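Long-range contacts in thiol-activated cytolysin (Desulfobulbus propionicus, PDB 6NAL), which probably binds target membranes as a monomer and assembles there into large pores, as cholesterol-dependent cytolysin toxins do: residues M48-C53 against E354-K359; K185-L190 against T255-T260. All coordinates share one frame; numbering follows the deposited sequence.

Interaction 1: residues M48-C53 against E354-K359; sequences MTREKC and EYVAEK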
loop_
_atom_site.group_PDB
_atom_site.type_symbol
_atom_site.label_atom_id
_atom_site.label_comp_id
_atom_site.label_asym_id
_atom_site.label_seq_id
_atom_site.Cartn_x
_atom_site.Cartn_y
_atom_site.Cartn_z
HETATM N N MSE A 48 6.858 -8.350 3.982
HETATM C CA MSE A 48 6.440 -7.805 5.249
HETATM C C MSE A 48 6.979 -6.399 5.374
HETATM O O MSE A 48 8.172 -6.167 5.356
HETATM C CB MSE A 48 6.898 -8.658 6.418
HETATM C CG MSE A 48 6.478 -8.015 7.762
HETATM SE SE MSE A 48 6.097 -9.231 9.226
HETATM C CE MSE A 48 6.897 -8.161 10.627
ATOM N N THR A 49 6.064 -5.451 5.518
ATOM C CA THR A 49 6.381 -4.038 5.654
ATOM C C THR A 49 5.966 -3.566 7.055
ATOM O O THR A 49 5.044 -4.115 7.662
ATOM C CB THR A 49 5.689 -3.241 4.536
ATOM O OG1 THR A 49 6.148 -1.885 4.572
ATOM C CG2 THR A 49 4.162 -3.296 4.646
ATOM N N ARG A 50 6.681 -2.580 7.595
ATOM C CA ARG A 50 6.466 -2.133 8.959
ATOM C C ARG A 50 6.314 -0.632 8.965
ATOM O O ARG A 50 6.978 0.085 8.224
ATOM C CB ARG A 50 7.605 -2.560 9.886
ATOM C CG ARG A 50 7.552 -4.058 10.218
ATOM C CD ARG A 50 8.762 -4.526 11.010
ATOM N NE ARG A 50 9.968 -4.147 10.300
ATOM C CZ ARG A 50 11.199 -4.343 10.733
ATOM N NH1 ARG A 50 11.432 -4.924 11.902
ATOM N NH2 ARG A 50 12.198 -3.950 9.972
ATOM N N GLU A 51 5.423 -0.170 9.814
ATOM C CA GLU A 51 5.109 1.241 9.898
ATOM C C GLU A 51 4.935 1.629 11.357
ATOM O O GLU A 51 4.296 0.915 12.137
ATOM C CB GLU A 51 3.846 1.558 9.137
ATOM C CG GLU A 51 3.725 2.989 8.705
ATOM C CD GLU A 51 2.346 3.246 8.065
ATOM O OE1 GLU A 51 1.477 2.314 8.042
ATOM O OE2 GLU A 51 2.133 4.389 7.591
ATOM N N LYS A 52 5.495 2.771 11.689
ATOM C CA LYS A 52 5.424 3.357 13.001
ATOM C C LYS A 52 4.154 4.185 13.052
ATOM O O LYS A 52 3.953 5.053 12.188
ATOM C CB LYS A 52 6.658 4.217 13.255
ATOM C CG LYS A 52 6.716 4.793 14.664
ATOM C CD LYS A 52 8.066 5.468 14.977
ATOM C CE LYS A 52 7.830 6.689 15.911
ATOM N NZ LYS A 52 8.809 6.901 17.003
ATOM N N CYS A 53 3.307 3.904 14.062
ATOM C CA CYS A 53 2.036 4.584 14.254
ATOM C C CYS A 53 1.875 4.968 15.708
ATOM O O CYS A 53 2.512 4.399 16.592
ATOM C CB CYS A 53 0.803 3.725 13.920
ATOM S SG CYS A 53 0.873 2.907 12.385
ATOM N N GLU A 354 2.534 4.726 20.925
ATOM C CA GLU A 354 3.073 4.365 19.631
ATOM C C GLU A 354 3.212 2.857 19.540
ATOM O O GLU A 354 3.290 2.153 20.544
ATOM C CB GLU A 354 4.413 5.043 19.378
ATOM C CG GLU A 354 4.305 6.558 19.489
ATOM C CD GLU A 354 5.640 7.284 19.407
ATOM O OE1 GLU A 354 6.683 6.613 19.577
ATOM O OE2 GLU A 354 5.636 8.523 19.177
ATOM N N TYR A 355 3.176 2.370 18.312
ATOM C CA TYR A 355 3.288 0.954 18.048
ATOM C C TYR A 355 3.818 0.774 16.633
ATOM O O TYR A 355 3.815 1.701 15.819
ATOM C CB TYR A 355 1.958 0.241 18.255
ATOM C CG TYR A 355 0.816 0.691 17.391
ATOM C CD1 TYR A 355 0.018 1.754 17.752
ATOM C CD2 TYR A 355 0.480 -0.020 16.262
ATOM C CE1 TYR A 355 -1.084 2.130 16.962
ATOM C CE2 TYR A 355 -0.596 0.329 15.481
ATOM C CZ TYR A 355 -1.369 1.418 15.831
ATOM O OH TYR A 355 -2.424 1.775 15.029
ATOM N N VAL A 356 4.285 -0.439 16.364
ATOM C CA VAL A 356 4.751 -0.851 15.046
ATOM C C VAL A 356 3.687 -1.722 14.378
ATOM O O VAL A 356 3.463 -2.864 14.788
ATOM C CB VAL A 356 6.070 -1.619 15.145
ATOM C CG1 VAL A 356 6.541 -1.969 13.770
ATOM C CG2 VAL A 356 7.101 -0.797 15.862
ATOM N N ALA A 357 3.025 -1.212 13.344
ATOM C CA ALA A 357 2.048 -2.021 12.611
ATOM C C ALA A 357 2.828 -2.796 11.561
ATOM O O ALA A 357 3.613 -2.192 10.816
ATOM C CB ALA A 357 0.968 -1.172 11.929
ATOM N N GLU A 358 2.623 -4.118 11.503
ATOM C CA GLU A 358 3.266 -4.974 10.502
ATOM C C GLU A 358 2.277 -5.479 9.458
ATOM O O GLU A 358 1.289 -6.124 9.795
ATOM C CB GLU A 358 3.931 -6.170 11.167
ATOM C CG GLU A 358 4.797 -5.748 12.318
ATOM C CD GLU A 358 5.420 -6.932 13.042
ATOM O OE1 GLU A 358 6.632 -6.852 13.405
ATOM O OE2 GLU A 358 4.716 -7.971 13.152
ATOM N N LYS A 359 2.542 -5.184 8.192
ATOM C CA LYS A 359 1.679 -5.600 7.090
ATOM C C LYS A 359 2.429 -6.658 6.294
ATOM O O LYS A 359 3.558 -6.434 5.868
ATOM C CB LYS A 359 1.282 -4.433 6.184
ATOM C CG LYS A 359 0.455 -4.908 4.978
ATOM C CD LYS A 359 0.167 -3.786 4.007
ATOM C CE LYS A 359 -0.900 -4.177 2.983
ATOM N NZ LYS A 359 -1.524 -5.527 3.193
#
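Thr49, Glu51 and Cys53 face Lys359, Ala357 and Tyr355 as the hydrogen-bonded pairs of an antiparallel ladder, with short axes 4.6 Å apart at 157°. Each pair is closed by two backbone bonds. Thr49 N to Lys359 O measures 2.7 Å. Glu51 N to Ala357 O measures 2.9 Å. Arg50 and Lys52 alternate with them, opposite Glu358 and Val356 as non-hydrogen-bonded pairs.

Among the aromatic and apolar contacts, Cys53 CB lies over the Tyr355 ring, 4.0 Å from its centroid and 20° off the normal, a CH-pi contact displaced toward the rim near CZ. Cys53 SG stands obliquely to that ring and meets Ala357 CB at 4.1 Å. Thr49 CG2, held between backbone N and carbonyl carbon while OG1 is anti to N (chi1 -172°), presses on Lys359 CB at a tight 3.5 Å.

Charged chains add less: Arg50 CG runs beside Glu358 CG at 3.9 Å without a salt bridge. Glu354 OE1 accepts from Ile29 N.

Strands 44-59 and 349-372 share the mixed sheet, probably the elongated domain 2 of the cytolysin fold. Cys53 itself also pairs, in a parallel ladder, with a strand of the second subunit, continuing the sheet across the interface.

Interaction 2: residues K185-L190 against T255-T260; sequences KKSVYL and TELETT
Glu256 O, one residue before the Leu257 that packs on Ser187 and Tyr189, is gripped twice: Thr260 OG1 reaches it at 2.6 Å, and Thr260 N joins from the opposite face of the carbonyl plane. Thr255 O takes Thr259 OG1 and N in the same way. These intrahelical bonds satisfy both threonine hydroxyls within the helix.

No hydrogen bond crosses to the strand; the contact is mainly packing by Leu257, which points toward the strand. With CG anti to the backbone N (chi1 -176°), its CD2 ends 3.2 Å from Ser187 OG and 4.0 Å from Tyr189 CB. Ser187 OG also has a weak bond to Leu252 O.

Glu258 reaches the Tyr189 ring at its edge, OE2 standing 4.0 Å from CE1 near the ring plane, with ring and carboxylate planes 61° apart. Each polar end is held elsewhere: Tyr189 OH by Ser150 OG, Glu258 OE2 by a salt bridge to Lys262.

The helix axis passes 8.6 Å from the strand axis at 27°. Leu257 also touches Ser250, and Tyr189 meets Ile261 and Lys262, so helix 254-264 lies on the large antiparallel sheet, consistent with a helix flanking the cytolysin domain 3 sheet; its Thr260 packs against helix 279-284.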
loop_
_atom_site.group_PDB
_atom_site.type_symbol
_atom_site.label_atom_id
_atom_site.label_comp_id
_atom_site.label_asym_id
_atom_site.label_seq_id
_atom_site.Cartn_x
_atom_site.Cartn_y
_atom_site.Cartn_z
ATOM N N LYS A 185 7.060 -16.238 17.890
ATOM C CA LYS A 185 6.748 -15.311 16.803
ATOM C C LYS A 185 5.251 -14.913 16.800
ATOM O O LYS A 185 4.648 -14.790 15.739
ATOM C CB LYS A 185 7.203 -15.895 15.448
ATOM C CG LYS A 185 8.000 -14.755 14.729
ATOM C CD LYS A 185 8.318 -15.142 13.289
ATOM C CE LYS A 185 7.112 -14.966 12.386
ATOM N NZ LYS A 185 7.475 -15.203 10.962
ATOM N N LYS A 186 4.627 -14.813 17.982
ATOM C CA LYS A 186 3.177 -14.731 18.145
ATOM C C LYS A 186 2.655 -13.297 18.065
ATOM O O LYS A 186 3.310 -12.338 18.479
ATOM C CB LYS A 186 2.800 -15.347 19.497
ATOM C CG LYS A 186 2.847 -16.884 19.587
ATOM C CD LYS A 186 2.452 -17.357 20.987
ATOM C CE LYS A 186 2.789 -18.806 21.211
ATOM N NZ LYS A 186 2.746 -19.092 22.672
ATOM N N SER A 187 1.460 -13.177 17.518
ATOM C CA SER A 187 0.667 -11.961 17.495
ATOM C C SER A 187 -0.621 -12.172 18.280
ATOM O O SER A 187 -1.012 -13.315 18.581
ATOM C CB SER A 187 0.338 -11.565 16.053
ATOM O OG SER A 187 -0.524 -12.526 15.453
ATOM N N VAL A 188 -1.273 -11.053 18.634
ATOM C CA VAL A 188 -2.432 -11.088 19.531
ATOM C C VAL A 188 -3.559 -10.221 18.990
ATOM O O VAL A 188 -3.366 -9.046 18.682
ATOM C CB VAL A 188 -2.073 -10.633 20.961
ATOM C CG1 VAL A 188 -3.272 -10.683 21.879
ATOM C CG2 VAL A 188 -0.915 -11.442 21.549
ATOM N N TYR A 189 -4.748 -10.773 18.943
ATOM C CA TYR A 189 -5.935 -10.010 18.631
ATOM C C TYR A 189 -6.941 -10.070 19.787
ATOM O O TYR A 189 -7.211 -11.134 20.345
ATOM C CB TYR A 189 -6.525 -10.575 17.341
ATOM C CG TYR A 189 -7.592 -9.734 16.736
ATOM C CD1 TYR A 189 -7.288 -8.682 15.923
ATOM C CD2 TYR A 189 -8.894 -9.977 16.998
ATOM C CE1 TYR A 189 -8.265 -7.882 15.369
ATOM C CE2 TYR A 189 -9.904 -9.187 16.425
ATOM C CZ TYR A 189 -9.572 -8.134 15.619
ATOM O OH TYR A 189 -10.548 -7.338 15.069
ATOM N N LEU A 190 -7.564 -8.945 20.086
ATOM C CA LEU A 190 -8.437 -8.873 21.254
ATOM C C LEU A 190 -9.803 -8.302 20.935
ATOM O O LEU A 190 -9.919 -7.230 20.341
ATOM C CB LEU A 190 -7.812 -8.039 22.350
ATOM C CG LEU A 190 -8.356 -8.327 23.750
ATOM C CD1 LEU A 190 -7.779 -9.612 24.257
ATOM C CD2 LEU A 190 -7.970 -7.148 24.655
ATOM N N THR A 255 -1.393 -9.704 10.029
ATOM C CA THR A 255 -2.342 -9.410 8.966
ATOM C C THR A 255 -3.266 -10.598 8.742
ATOM O O THR A 255 -4.477 -10.433 8.555
ATOM C CB THR A 255 -1.595 -9.064 7.677
ATOM O OG1 THR A 255 -0.799 -7.875 7.874
ATOM C CG2 THR A 255 -2.594 -8.903 6.538
ATOM N N GLU A 256 -2.698 -11.809 8.755
ATOM C CA GLU A 256 -3.491 -13.008 8.530
ATOM C C GLU A 256 -4.321 -13.350 9.770
ATOM O O GLU A 256 -5.462 -13.799 9.637
ATOM C CB GLU A 256 -2.581 -14.177 8.112
ATOM C CG GLU A 256 -3.205 -15.089 7.044
ATOM C CD GLU A 256 -2.185 -15.647 6.047
ATOM O OE1 GLU A 256 -1.054 -15.961 6.501
ATOM O OE2 GLU A 256 -2.513 -15.771 4.826
ATOM N N LEU A 257 -3.795 -13.120 10.976
ATOM C CA LEU A 257 -4.633 -13.274 12.169
ATOM C C LEU A 257 -5.841 -12.333 12.108
ATOM O O LEU A 257 -6.990 -12.772 12.206
ATOM C CB LEU A 257 -3.802 -13.039 13.437
ATOM C CG LEU A 257 -4.512 -13.262 14.780
ATOM C CD1 LEU A 257 -4.958 -14.713 14.931
ATOM C CD2 LEU A 257 -3.644 -12.914 15.929
ATOM N N GLU A 258 -5.608 -11.040 11.871
ATOM C CA GLU A 258 -6.715 -10.083 11.827
ATOM C C GLU A 258 -7.726 -10.442 10.742
ATOM O O GLU A 258 -8.939 -10.359 10.964
ATOM C CB GLU A 258 -6.159 -8.664 11.636
ATOM C CG GLU A 258 -7.217 -7.559 11.458
ATOM C CD GLU A 258 -6.673 -6.143 11.679
ATOM O OE1 GLU A 258 -5.570 -5.833 11.157
ATOM O OE2 GLU A 258 -7.358 -5.337 12.364
ATOM N N THR A 259 -7.257 -10.851 9.558
ATOM C CA THR A 259 -8.204 -11.172 8.500
ATOM C C THR A 259 -9.044 -12.405 8.828
ATOM O O THR A 259 -10.221 -12.461 8.469
ATOM C CB THR A 259 -7.472 -11.398 7.177
ATOM O OG1 THR A 259 -6.711 -10.230 6.871
ATOM C CG2 THR A 259 -8.496 -11.705 6.038
ATOM N N THR A 260 -8.424 -13.441 9.394
ATOM C CA THR A 260 -9.151 -14.661 9.719
ATOM C C THR A 260 -10.224 -14.383 10.769
ATOM O O THR A 260 -11.388 -14.766 10.600
ATOM C CB THR A 260 -8.154 -15.740 10.184
ATOM O OG1 THR A 260 -7.073 -15.822 9.249
ATOM C CG2 THR A 260 -8.842 -17.115 10.200
#

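The centres of the two contacts are 14 Å apart, and interaction 2 is nested in the chain between the two strands of interaction 1. They occupy different sheets: 44-59 and 349-372 probably belong to the elongated domain 2, and 187-202 to the domain 3 sheet. The bridge between them is Thr255, whose OG1 is bonded to Thr360 N and lies 3.3 Å from Glu358 O, so the start of helix 254-264 meets strand 349-372. In cytolysins of this family, helices flanking the domain 3 sheet unfurl into membrane hairpins. If helix 254-264 is one of those helices, its contact with strand 187-202 would probably be broken as it unfurls.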